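Local coordinates for glucose import ATP-binding protein GlcV (Sulfolobus solfataricus, PDB 1OXX) that hydrolyses ATP to drive glucose uptake, serving as the energy-coupling subunit of the GlcSTUV ABC transporter, at residues I274-E279 with D345-F350; S292-G297 with V340-D345; G35-S40 with S239-I244. The protein carries 1 engineered substitution. All blocks are in the same frame, centred on the assembly; numbering follows the deposited sequence. Where two conformers were deposited one is given.

Interaction 1: residues I274-E279 with D345-F350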
loop_
_atom_site.group_PDB
_atom_site.type_symbol
_atom_site.label_atom_id
_atom_site.label_comp_id
_atom_site.label_asym_id
_atom_site.label_seq_id
_atom_site.Cartn_x
_atom_site.Cartn_y
_atom_site.Cartn_z
ATOM N N ILE A 274 -7.022 -10.200 20.109
ATOM C CA ILE A 274 -7.663 -10.980 19.072
ATOM C C ILE A 274 -7.841 -10.070 17.862
ATOM O O ILE A 274 -8.281 -8.935 18.001
ATOM C CB ILE A 274 -9.055 -11.464 19.566
ATOM C CG1 ILE A 274 -8.923 -12.496 20.683
ATOM C CG2 ILE A 274 -9.889 -12.021 18.414
ATOM C CD1 ILE A 274 -8.459 -13.824 20.199
ATOM N N GLY A 275 -7.513 -10.600 16.686
ATOM C CA GLY A 275 -7.774 -9.944 15.425
ATOM C C GLY A 275 -8.742 -10.785 14.624
ATOM O O GLY A 275 -8.499 -11.971 14.391
ATOM N N ILE A 276 -9.862 -10.186 14.223
ATOM C CA ILE A 276 -10.830 -10.889 13.373
ATOM C C ILE A 276 -11.351 -9.906 12.328
ATOM O O ILE A 276 -11.906 -8.844 12.640
ATOM C CB ILE A 276 -11.967 -11.585 14.210
ATOM C CG1 ILE A 276 -12.814 -12.519 13.328
ATOM C CG2 ILE A 276 -12.840 -10.589 14.957
ATOM C CD1 ILE A 276 -12.145 -13.863 13.013
ATOM N N ARG A 277 -11.100 -10.230 11.067
ATOM C CA ARG A 277 -11.521 -9.345 9.991
ATOM C C ARG A 277 -13.042 -9.382 9.814
ATOM O O ARG A 277 -13.691 -10.396 10.097
ATOM C CB ARG A 277 -10.792 -9.708 8.706
ATOM C CG ARG A 277 -9.294 -9.506 8.781
ATOM C CD ARG A 277 -8.623 -9.463 7.393
ATOM N NE ARG A 277 -7.176 -9.505 7.523
ATOM C CZ ARG A 277 -6.409 -8.467 7.835
ATOM N NH1 ARG A 277 -6.931 -7.254 7.997
ATOM N NH2 ARG A 277 -5.093 -8.630 7.936
ATOM N N PRO A 278 -13.635 -8.285 9.345
ATOM C CA PRO A 278 -15.105 -8.225 9.208
ATOM C C PRO A 278 -15.695 -9.324 8.335
ATOM O O PRO A 278 -16.791 -9.779 8.612
ATOM C CB PRO A 278 -15.347 -6.842 8.628
ATOM C CG PRO A 278 -14.054 -6.473 8.020
ATOM C CD PRO A 278 -13.007 -7.017 8.946
ATOM N N GLU A 279 -14.998 -9.760 7.288
ATOM C CA GLU A 279 -15.510 -10.823 6.443
ATOM C C GLU A 279 -15.529 -12.174 7.152
ATOM O O GLU A 279 -16.157 -13.109 6.674
ATOM C CB GLU A 279 -14.698 -10.929 5.160
ATOM C CG GLU A 279 -13.248 -11.363 5.356
ATOM C CD GLU A 279 -12.259 -10.213 5.418
ATOM O OE1 GLU A 279 -12.649 -9.101 5.820
ATOM O OE2 GLU A 279 -11.060 -10.447 5.080
ATOM N N ASP A 345 -10.400 -20.641 11.520
ATOM C CA ASP A 345 -9.040 -20.599 11.012
ATOM C C ASP A 345 -8.573 -19.197 10.698
ATOM O O ASP A 345 -7.392 -19.005 10.372
ATOM C CB ASP A 345 -8.852 -21.512 9.797
ATOM C CG ASP A 345 -9.616 -21.055 8.580
ATOM O OD1 ASP A 345 -10.375 -20.067 8.667
ATOM O OD2 ASP A 345 -9.512 -21.635 7.472
ATOM N N LYS A 346 -9.462 -18.213 10.841
ATOM C CA LYS A 346 -9.087 -16.832 10.553
ATOM C C LYS A 346 -8.926 -16.001 11.823
ATOM O O LYS A 346 -8.636 -14.809 11.743
ATOM C CB LYS A 346 -10.092 -16.162 9.620
ATOM C CG LYS A 346 -10.273 -16.841 8.294
ATOM C CD LYS A 346 -9.064 -16.634 7.418
ATOM C CE LYS A 346 -9.254 -17.323 6.073
ATOM N NZ LYS A 346 -8.108 -17.087 5.184
ATOM N N ILE A 347 -9.076 -16.602 12.991
ATOM C CA ILE A 347 -8.822 -15.867 14.212
ATOM C C ILE A 347 -7.326 -15.640 14.358
ATOM O O ILE A 347 -6.532 -16.588 14.285
ATOM C CB ILE A 347 -9.314 -16.647 15.446
ATOM C CG1 ILE A 347 -10.817 -16.963 15.391
ATOM C CG2 ILE A 347 -8.914 -15.913 16.717
ATOM C CD1 ILE A 347 -11.261 -18.039 16.379
ATOM N N LYS A 348 -6.928 -14.389 14.518
ATOM C CA LYS A 348 -5.539 -14.047 14.769
ATOM C C LYS A 348 -5.404 -13.729 16.240
ATOM O O LYS A 348 -6.298 -13.126 16.843
ATOM C CB LYS A 348 -5.110 -12.869 13.925
ATOM C CG LYS A 348 -5.194 -13.159 12.434
ATOM C CD LYS A 348 -5.537 -11.925 11.667
ATOM C CE LYS A 348 -5.652 -12.152 10.148
ATOM N NZ LYS A 348 -6.705 -13.087 9.679
ATOM N N VAL A 349 -4.314 -14.174 16.841
ATOM C CA VAL A 349 -4.116 -13.924 18.260
ATOM C C VAL A 349 -2.675 -13.551 18.521
ATOM O O VAL A 349 -1.758 -14.096 17.896
ATOM C CB VAL A 349 -4.587 -15.132 19.124
ATOM C CG1 VAL A 349 -3.707 -16.343 18.911
ATOM C CG2 VAL A 349 -4.644 -14.757 20.606
ATOM N N PHE A 350 -2.507 -12.565 19.394
ATOM C CA PHE A 350 -1.192 -12.046 19.780
ATOM C C PHE A 350 -1.111 -11.855 21.279
ATOM O O PHE A 350 -2.123 -11.604 21.945
ATOM C CB PHE A 350 -0.929 -10.697 19.110
ATOM C CG PHE A 350 -1.166 -10.704 17.625
ATOM C CD1 PHE A 350 -2.399 -10.334 17.104
ATOM C CD2 PHE A 350 -0.167 -11.111 16.763
ATOM C CE1 PHE A 350 -2.621 -10.366 15.762
ATOM C CE2 PHE A 350 -0.388 -11.138 15.418
ATOM C CZ PHE A 350 -1.612 -10.756 14.916
HETATM O O HOH W 1 -9.727 -12.612 10.379
HETATM O O HOH W 2 -7.294 -12.552 7.046
#

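Interaction 2: residues S292-G297 with V340-D345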
loop_
_atom_site.group_PDB
_atom_site.type_symbol
_atom_site.label_atom_id
_atom_site.label_comp_id
_atom_site.label_asym_id
_atom_site.label_seq_id
_atom_site.Cartn_x
_atom_site.Cartn_y
_atom_site.Cartn_z
ATOM N N SER A 292 -19.119 -24.413 8.666
ATOM C CA SER A 292 -17.925 -23.652 8.292
ATOM C C SER A 292 -17.733 -22.398 9.170
ATOM O O SER A 292 -16.722 -21.702 9.049
ATOM C CB SER A 292 -17.968 -23.259 6.808
ATOM O OG SER A 292 -19.035 -22.379 6.507
ATOM N N TRP A 293 -18.687 -22.167 10.062
ATOM C CA TRP A 293 -18.644 -21.076 11.019
ATOM C C TRP A 293 -18.688 -21.648 12.438
ATOM O O TRP A 293 -19.335 -22.672 12.666
ATOM C CB TRP A 293 -19.870 -20.195 10.869
ATOM C CG TRP A 293 -19.924 -19.360 9.608
ATOM C CD1 TRP A 293 -20.595 -19.654 8.455
ATOM C CD2 TRP A 293 -19.299 -18.088 9.392
ATOM N NE1 TRP A 293 -20.414 -18.652 7.532
ATOM C CE2 TRP A 293 -19.629 -17.675 8.089
ATOM C CE3 TRP A 293 -18.497 -17.252 10.174
ATOM C CZ2 TRP A 293 -19.179 -16.463 7.556
ATOM C CZ3 TRP A 293 -18.042 -16.071 9.638
ATOM C CH2 TRP A 293 -18.377 -15.693 8.350
ATOM N N ILE A 294 -18.024 -20.991 13.381
ATOM C CA ILE A 294 -18.108 -21.413 14.784
ATOM C C ILE A 294 -18.664 -20.297 15.656
ATOM O O ILE A 294 -18.333 -19.101 15.497
ATOM C CB ILE A 294 -16.753 -21.876 15.380
ATOM C CG1 ILE A 294 -15.712 -20.755 15.341
ATOM C CG2 ILE A 294 -16.284 -23.161 14.717
ATOM C CD1 ILE A 294 -14.591 -20.953 16.330
ATOM N N LEU A 295 -19.479 -20.699 16.616
ATOM C CA LEU A 295 -20.036 -19.794 17.602
ATOM C C LEU A 295 -18.996 -19.345 18.607
ATOM O O LEU A 295 -18.262 -20.183 19.149
ATOM C CB LEU A 295 -21.108 -20.537 18.393
ATOM C CG LEU A 295 -22.558 -20.412 17.964
ATOM C CD1 LEU A 295 -23.403 -21.328 18.839
ATOM C CD2 LEU A 295 -23.042 -18.976 18.095
ATOM N N VAL A 296 -18.913 -18.040 18.844
ATOM C CA VAL A 296 -18.044 -17.534 19.897
ATOM C C VAL A 296 -18.824 -16.848 21.034
ATOM O O VAL A 296 -18.260 -16.520 22.065
ATOM C CB VAL A 296 -16.906 -16.634 19.360
ATOM C CG1 VAL A 296 -15.942 -17.460 18.523
ATOM C CG2 VAL A 296 -17.431 -15.428 18.583
ATOM N N GLY A 297 -20.129 -16.654 20.863
ATOM C CA GLY A 297 -20.937 -16.133 21.946
ATOM C C GLY A 297 -22.027 -15.178 21.534
ATOM O O GLY A 297 -22.421 -15.142 20.375
ATOM N N VAL A 340 -22.841 -14.510 17.688
ATOM C CA VAL A 340 -21.640 -14.130 16.941
ATOM C C VAL A 340 -20.865 -15.362 16.517
ATOM O O VAL A 340 -20.516 -16.204 17.342
ATOM C CB VAL A 340 -20.731 -13.231 17.785
ATOM C CG1 VAL A 340 -19.526 -12.771 16.981
ATOM C CG2 VAL A 340 -21.510 -12.030 18.304
ATOM N N TYR A 341 -20.656 -15.482 15.212
ATOM C CA TYR A 341 -19.925 -16.581 14.625
ATOM C C TYR A 341 -18.682 -16.013 13.964
ATOM O O TYR A 341 -18.678 -14.881 13.476
ATOM C CB TYR A 341 -20.731 -17.263 13.516
ATOM C CG TYR A 341 -21.876 -18.122 13.969
ATOM C CD1 TYR A 341 -23.133 -17.580 14.225
ATOM C CD2 TYR A 341 -21.708 -19.487 14.095
ATOM C CE1 TYR A 341 -24.181 -18.391 14.622
ATOM C CE2 TYR A 341 -22.743 -20.304 14.512
ATOM C CZ TYR A 341 -23.980 -19.756 14.755
ATOM O OH TYR A 341 -25.019 -20.578 15.151
ATOM N N VAL A 342 -17.620 -16.804 13.942
ATOM C CA VAL A 342 -16.429 -16.423 13.195
ATOM C C VAL A 342 -15.896 -17.604 12.396
ATOM O O VAL A 342 -16.308 -18.742 12.586
ATOM C CB VAL A 342 -15.298 -15.908 14.118
ATOM C CG1 VAL A 342 -15.752 -14.711 14.970
ATOM C CG2 VAL A 342 -14.780 -17.031 15.033
ATOM N N ARG A 343 -14.975 -17.314 11.482
ATOM C CA ARG A 343 -14.215 -18.353 10.804
ATOM C C ARG A 343 -13.069 -18.752 11.729
ATOM O O ARG A 343 -12.144 -17.967 11.963
ATOM C CB ARG A 343 -13.628 -17.813 9.509
ATOM C CG ARG A 343 -14.658 -17.345 8.539
ATOM C CD ARG A 343 -15.458 -18.470 7.942
ATOM N NE ARG A 343 -16.168 -18.075 6.728
ATOM C CZ ARG A 343 -17.146 -18.770 6.201
ATOM N NH1 ARG A 343 -17.533 -19.900 6.774
ATOM N NH2 ARG A 343 -17.751 -18.349 5.102
ATOM N N LYS A 344 -13.117 -19.971 12.259
ATOM C CA LYS A 344 -12.109 -20.413 13.220
ATOM C C LYS A 344 -10.669 -20.257 12.762
ATOM O O LYS A 344 -9.814 -19.793 13.529
ATOM C CB LYS A 344 -12.368 -21.857 13.596
ATOM C CG LYS A 344 -11.386 -22.414 14.617
ATOM C CD LYS A 344 -11.717 -23.885 14.886
ATOM C CE LYS A 344 -10.703 -24.549 15.812
ATOM N NZ LYS A 344 -10.971 -24.261 17.247
ATOM N N ASP A 345 -10.400 -20.641 11.520
ATOM C CA ASP A 345 -9.040 -20.599 11.012
ATOM C C ASP A 345 -8.573 -19.197 10.698
ATOM O O ASP A 345 -7.392 -19.005 10.372
ATOM C CB ASP A 345 -8.852 -21.512 9.797
ATOM C CG ASP A 345 -9.616 -21.055 8.580
ATOM O OD1 ASP A 345 -10.375 -20.067 8.667
ATOM O OD2 ASP A 345 -9.512 -21.635 7.472
HETATM O O HOH W 3 -14.921 -22.019 11.103
HETATM O O HOH W 4 -20.180 -19.892 4.612
#

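Interaction 3: residues G35-S40 with S239-I244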
loop_
_atom_site.group_PDB
_atom_site.type_symbol
_atom_site.label_atom_id
_atom_site.label_comp_id
_atom_site.label_asym_id
_atom_site.label_seq_id
_atom_site.Cartn_x
_atom_site.Cartn_y
_atom_site.Cartn_z
ATOM N N GLY A 35 6.080 -3.558 -3.180
ATOM C CA GLY A 35 5.377 -2.487 -2.511
ATOM C C GLY A 35 5.843 -2.243 -1.086
ATOM O O GLY A 35 6.404 -3.123 -0.440
ATOM N N ILE A 36 5.611 -1.024 -0.607
ATOM C CA ILE A 36 5.832 -0.682 0.786
ATOM C C ILE A 36 4.535 -0.089 1.359
ATOM O O ILE A 36 3.935 0.830 0.760
ATOM C CB ILE A 36 6.994 0.339 0.947
ATOM C CG1 ILE A 36 8.338 -0.227 0.457
ATOM C CG2 ILE A 36 7.118 0.757 2.371
ATOM C CD1 ILE A 36 8.984 -1.183 1.415
ATOM N N LEU A 37 4.097 -0.645 2.487
ATOM C CA LEU A 37 2.962 -0.170 3.265
ATOM C C LEU A 37 3.468 0.306 4.624
ATOM O O LEU A 37 4.441 -0.248 5.129
ATOM C CB LEU A 37 1.981 -1.310 3.543
ATOM C CG LEU A 37 1.132 -1.744 2.343
ATOM C CD1 LEU A 37 0.374 -3.041 2.650
ATOM C CD2 LEU A 37 0.176 -0.663 1.852
ATOM N N GLY A 38 2.806 1.296 5.243
ATOM C CA GLY A 38 3.175 1.760 6.576
ATOM C C GLY A 38 2.401 2.981 7.068
ATOM O O GLY A 38 1.795 3.662 6.258
ATOM N N PRO A 39 2.423 3.243 8.376
ATOM C CA PRO A 39 1.693 4.385 8.951
ATOM C C PRO A 39 2.283 5.738 8.583
ATOM O O PRO A 39 1.565 6.728 8.683
ATOM C CB PRO A 39 1.838 4.186 10.471
ATOM C CG PRO A 39 2.356 2.808 10.652
ATOM C CD PRO A 39 3.121 2.464 9.412
ATOM N N SER A 40 3.547 5.793 8.174
ATOM C CA SER A 40 4.187 7.088 7.943
ATOM C C SER A 40 4.404 7.457 6.480
ATOM O O SER A 40 5.337 6.970 5.833
ATOM C CB SER A 40 5.534 7.185 8.674
ATOM O OG SER A 40 6.037 8.506 8.609
ATOM N N SER A 239 -3.730 -4.579 10.580
ATOM C CA SER A 239 -4.590 -3.443 10.258
ATOM C C SER A 239 -4.072 -2.596 9.100
ATOM O O SER A 239 -4.843 -1.963 8.393
ATOM C CB SER A 239 -4.789 -2.576 11.496
ATOM O OG SER A 239 -3.633 -1.836 11.812
ATOM N N LEU A 240 -2.765 -2.585 8.892
ATOM C CA LEU A 240 -2.216 -1.827 7.777
ATOM C C LEU A 240 -2.598 -2.446 6.430
ATOM O O LEU A 240 -2.794 -1.722 5.425
ATOM C CB LEU A 240 -0.692 -1.703 7.905
ATOM C CG LEU A 240 -0.249 -0.661 8.912
ATOM C CD1 LEU A 240 1.211 -0.861 9.322
ATOM C CD2 LEU A 240 -0.496 0.740 8.331
ATOM N N ILE A 241 -2.694 -3.776 6.397
ATOM C CA ILE A 241 -2.968 -4.475 5.153
ATOM C C ILE A 241 -4.460 -4.625 4.849
ATOM O O ILE A 241 -4.814 -5.001 3.743
ATOM C CB ILE A 241 -2.227 -5.842 5.145
ATOM C CG1 ILE A 241 -2.249 -6.505 3.757
ATOM C CG2 ILE A 241 -2.812 -6.758 6.176
ATOM C CD1 ILE A 241 -1.257 -5.928 2.782
ATOM N N GLY A 242 -5.322 -4.325 5.825
ATOM C CA GLY A 242 -6.761 -4.414 5.624
ATOM C C GLY A 242 -7.550 -4.184 6.896
ATOM O O GLY A 242 -6.989 -4.191 7.992
ATOM N N GLU A 243 -8.859 -4.018 6.752
ATOM C CA GLU A 243 -9.727 -3.828 7.903
ATOM C C GLU A 243 -9.682 -5.018 8.829
ATOM O O GLU A 243 -9.659 -6.175 8.396
ATOM C CB GLU A 243 -11.180 -3.608 7.465
ATOM C CG GLU A 243 -11.387 -2.332 6.681
ATOM C CD GLU A 243 -12.837 -1.894 6.648
ATOM O OE1 GLU A 243 -13.713 -2.772 6.537
ATOM O OE2 GLU A 243 -13.088 -0.671 6.731
ATOM N N ILE A 244 -9.672 -4.721 10.117
ATOM C CA ILE A 244 -9.700 -5.767 11.121
ATOM C C ILE A 244 -10.250 -5.237 12.440
ATOM O O ILE A 244 -10.051 -4.067 12.786
ATOM C CB ILE A 244 -8.284 -6.378 11.332
ATOM C CG1 ILE A 244 -8.385 -7.677 12.129
ATOM C CG2 ILE A 244 -7.367 -5.384 12.015
ATOM C CD1 ILE A 244 -7.158 -8.574 12.025
#

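Interaction 1: residues I274-E279 with D345-F350
Gly275 and Lys348 are joined by two backbone bonds: Gly275 N gives its hydrogen to Lys348 O at 2.8 Å, and Lys348 N gives one to Gly275 O at 2.9 Å. They form an antiparallel hydrogen-bonded pair, and its neighbour Ile274 with Val349 is the non-hydrogen-bonded one. On the face carrying these two side chains, Ile274 CD1 lies 3.9 Å from Val349 CG2 and also reaches a methyl of Ile347. The pairing sets strand 348-351 along strand 271-276 as an outer strand of a five-stranded antiparallel sheet in the C-terminal region, part of which belongs to an OB-related family. On the opposite face Lys348 runs along the Gly275 carbonyl, bending at chi2 and again at its end (chi4 62°), which brings NZ back to Lys346 O for a weak bond. NZ also donates to two waters, 3.1 Å from NZ to water 1 and 2.8 Å from NZ to water 2. Water 1 also accepts from Arg277 N and donates to Lys346 O, while water 2 accepts from Arg277 NE in the guanidinium plane. The two cations, Arg277 NE and Lys348 NZ, stand 4.2 Å apart with water 2 shared between them. The other guanidinium nitrogens are engaged by Tyr229 O, Ala238 O and Glu243 O. With an alanine in place of this lysine, both waters would probably lose a donor and the flank of Arg277 NE its cover.

Interaction 2: residues S292-G297 with V340-D345
Arg343 lays its guanidinium flat on the indole of Trp293, planes 15° apart, so closely that two donors face each other: NH1 of Arg343 sits 3.2 Å from NE1 of Trp293 without a hydrogen bond between them. The stack is also a cation-pi contact, with Arg343 CZ 3.7 Å from the centroid of the Trp293 six-membered ring, and Arg343 CD adds a CH-pi contact over the same ring. The bend of the arginine at chi2 (-70°) folds its chain back over the indole. NH1 spends its hydrogens in its own plane, one on Ser292 O at 3.0 Å and one on Ser292 OG at 2.9 Å; that hydroxyl is also bonded to Asp290. Beyond this pair the segments become antiparallel strands of the C-terminal region. Ile294 and Val342 exchange both backbone bonds, and in the next pair Leu295 CD2 sits over the Tyr341 ring, 3.7 Å from its centroid, while Tyr341 OH is held by Ile288 N. The register then slips by one. Val296 and Gly297 both face Val340 in a classic beta bulge: Val296 N donates to Val340 O, and Val340 N to Gly297 O at 2.8 Å. At Gly297, with phi 143°, any side chain would be jammed against the carbonyl of Val296. On the face of Ile294 and Val342, Val296 CG1 meets Val342 CG2 at 3.7 Å. In-plane bonds to Ser292 and water 4 thus fix the guanidinium's rotation, NH2 sharing that water with a weak donation from Trp293 NE1, and its face is left to the indole.

Interaction 3: residues G35-S40 with S239-I244
Leu37 and Ile241 meet where the P-loop NTPase core touches helix 235-241: strand 33-37 runs out into the phosphate-binding loop (Walker A), and residues 240-241 lie against that transition. This is the tight, buried part. Ile241 holds CG1 opposite the backbone N (chi1 -169°), which carries CD1 over to Leu37, crossing that side chain at about a right angle. CD1 of Leu37 then lies only 3.3 Å from CD1 of Ile241, closer than ordinary carbon contact; since Leu37 was modelled in two conformers, the exact closeness is doubtful. Ile204 and Phe205 of helix 201-207 pack around this pair. The other part is looser and nearer to solvent. Pro39 is exposed, and its CD comes no closer than 3.8 Å to CD1 of Leu240; the Leu240 side chain also touches Val213 and Val215 of strand 210-215. No hydrogen bond crosses the contact. Gly38 O accepts from Lys44 NZ, and Ser40 OG caps Gly43 N at the start of helix 41-52. Leu240 rests its CD2 against the Gly38-Pro39 peptide, 3.9 Å from Gly38 C.

The three contacts run as a chain from the nucleotide-binding loop out into the C-terminal region. Interaction 3 borders the inferred ATP site: Ser40 belongs to the residues inferred to bind ATP, and the side chain of Leu37 is about 8 Å from that of Glu166, another of them. Interactions 1 and 3 have their centres about 16 Å apart and meet through Arg277, whose NH1 approaches Glu243 O at 3.0 Å, joining the ABC-ATPase part to the C-terminal region. Interactions 1 and 2, centres about 10 Å apart, touch by packing, among others Ile276 CD1 3.9 Å from Val342 CB. Interactions 2 and 3 do not touch, their nearest atoms being about 11 Å apart.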